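Local coordinates for anaerobically-induced outer membrane porin OprE (Pseudomonas aeruginosa, PDB 4FRX), which probably acts as an outer-membrane porin, a beta-barrel channel through which small solutes could cross the membrane, at residues A[326-330]-A[331-335]. Residues are numbered along the deposited sequence; the frame is centred on the assembly and turned at random.
Sequences ITDVQ and IGKFQ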
loop_
_atom_site.group_PDB
_atom_site.type_symbol
_atom_site.label_atom_id
_atom_site.label_comp_id
_atom_site.label_asym_id
_atom_site.label_seq_id
_atom_site.Cartn_x
_atom_site.Cartn_y
_atom_site.Cartn_z
ATOM N N ILE A 326 -5.106 -0.076 9.657
ATOM C CA ILE A 326 -4.102 0.195 10.688
ATOM C C ILE A 326 -3.277 -1.024 11.068
ATOM O O ILE A 326 -2.257 -0.906 11.774
ATOM C CB ILE A 326 -4.708 0.850 11.963
ATOM C CG1 ILE A 326 -5.752 -0.056 12.621
ATOM C CG2 ILE A 326 -5.285 2.227 11.628
ATOM C CD1 ILE A 326 -6.223 0.459 13.998
ATOM N N THR A 327 -3.706 -2.179 10.571
ATOM C CA THR A 327 -3.058 -3.455 10.837
ATOM C C THR A 327 -2.227 -3.966 9.651
ATOM O O THR A 327 -1.728 -5.084 9.685
ATOM C CB THR A 327 -4.096 -4.529 11.203
ATOM O OG1 THR A 327 -5.023 -4.692 10.115
ATOM C CG2 THR A 327 -4.856 -4.141 12.475
ATOM N N ASP A 328 -2.068 -3.158 8.605
ATOM C CA ASP A 328 -1.239 -3.584 7.478
ATOM C C ASP A 328 0.203 -3.328 7.877
ATOM O O ASP A 328 0.659 -2.194 7.860
ATOM C CB ASP A 328 -1.594 -2.838 6.185
ATOM C CG ASP A 328 -0.835 -3.378 4.961
ATOM O OD1 ASP A 328 0.412 -3.411 4.974
ATOM O OD2 ASP A 328 -1.490 -3.764 3.970
ATOM N N VAL A 329 0.905 -4.398 8.235
ATOM C CA VAL A 329 2.240 -4.307 8.820
ATOM C C VAL A 329 3.238 -5.124 7.991
ATOM O O VAL A 329 2.989 -5.398 6.820
ATOM C CB VAL A 329 2.235 -4.720 10.314
ATOM C CG1 VAL A 329 1.430 -3.704 11.131
ATOM C CG2 VAL A 329 1.610 -6.102 10.493
ATOM N N GLN A 330 4.372 -5.491 8.575
ATOM C CA GLN A 330 5.475 -5.985 7.755
ATOM C C GLN A 330 5.170 -7.341 7.138
ATOM O O GLN A 330 5.476 -7.584 5.970
ATOM C CB GLN A 330 6.794 -6.018 8.550
ATOM C CG GLN A 330 7.976 -6.492 7.727
ATOM C CD GLN A 330 9.284 -6.474 8.498
ATOM O OE1 GLN A 330 9.410 -5.784 9.512
ATOM N NE2 GLN A 330 10.272 -7.236 8.011
ATOM N N ILE A 331 4.567 -8.227 7.919
ATOM C CA ILE A 331 4.241 -9.555 7.408
ATOM C C ILE A 331 2.736 -9.691 7.210
ATOM O O ILE A 331 2.275 -9.880 6.082
ATOM C CB ILE A 331 4.772 -10.676 8.320
ATOM C CG1 ILE A 331 6.307 -10.653 8.348
ATOM C CG2 ILE A 331 4.251 -12.041 7.864
ATOM C CD1 ILE A 331 6.933 -11.696 9.302
ATOM N N GLY A 332 1.976 -9.569 8.295
ATOM C CA GLY A 332 0.539 -9.806 8.238
ATOM C C GLY A 332 -0.262 -8.555 7.925
ATOM O O GLY A 332 0.293 -7.451 7.877
ATOM N N LYS A 333 -1.565 -8.723 7.699
ATOM C CA LYS A 333 -2.455 -7.578 7.527
ATOM C C LYS A 333 -3.664 -7.640 8.465
ATOM O O LYS A 333 -4.461 -6.703 8.513
ATOM C CB LYS A 333 -2.922 -7.448 6.069
ATOM C CG LYS A 333 -1.783 -7.276 5.064
ATOM C CD LYS A 333 -2.320 -7.109 3.642
ATOM C CE LYS A 333 -1.184 -7.130 2.602
ATOM N NZ LYS A 333 -0.191 -6.038 2.830
ATOM N N PHE A 334 -3.786 -8.741 9.204
ATOM C CA PHE A 334 -4.898 -8.959 10.150
ATOM C C PHE A 334 -6.255 -8.640 9.515
ATOM O O PHE A 334 -7.110 -8.011 10.125
ATOM C CB PHE A 334 -4.669 -8.143 11.435
ATOM C CG PHE A 334 -3.419 -8.531 12.159
ATOM C CD1 PHE A 334 -2.171 -8.168 11.654
ATOM C CD2 PHE A 334 -3.480 -9.293 13.310
ATOM C CE1 PHE A 334 -1.000 -8.553 12.293
ATOM C CE2 PHE A 334 -2.318 -9.678 13.963
ATOM C CZ PHE A 334 -1.071 -9.312 13.452
ATOM N N GLN A 335 -6.437 -9.123 8.294
ATOM C CA GLN A 335 -7.527 -8.698 7.440
ATOM C C GLN A 335 -8.563 -9.794 7.244
ATOM O O GLN A 335 -9.457 -9.665 6.413
ATOM C CB GLN A 335 -6.960 -8.230 6.092
ATOM C CG GLN A 335 -6.718 -9.322 5.048
ATOM C CD GLN A 335 -5.722 -10.398 5.479
ATOM O OE1 GLN A 335 -5.005 -10.254 6.474
ATOM N NE2 GLN A 335 -5.681 -11.495 4.719
HETATM O O HOH W 1 1.619 -6.753 4.994
#
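The ring of Phe334 meets Val329 at its edge: methyl CG2 of Val329 lies near the ring plane, 4.0 Å from CE1 of Phe334. Thr327 approaches the root of the same side chain, its CB 3.7 Å from CB of Phe334. The other flat group, the carboxylate of Asp328, takes the ammonium of Lys333 on the syn side of OD2, though 35° out of its plane. NZ of Lys333 stands 2.9 Å from OD2 of Asp328, a salt bridge. These two side chains run alongside each other in the same direction, and the lysine chain stays extended until a last bend (chi4 -60°) tips NZ toward the acid. Ala323 N also bonds to OD2, while Ser321 O accepts from NZ. Between these residues the backbone reverses tightly: Val329 N donates to Gly332 O at 3.1 Å, closing a hairpin-like turn through Gln330 and Ile331. OG1 of Thr327, turned between its own N and carbonyl carbon (chi1 60°), donates 2.6 Å to Lys333 O from above the carbonyl plane. A water bridges Val329 O and Lys333 NZ. This turn belongs to the long loop between strands 295-305 and 340-349 and reaches across to the barrel wall, where Glu381 receives the amides of Ile331 and Gly332, and Asp383 that of Gln330. With Asp328 OD2, Ser321 O and the water all accepting from it, the Lys333 ammonium is probably kept charged, and its salt bridge joins the turn's two arms.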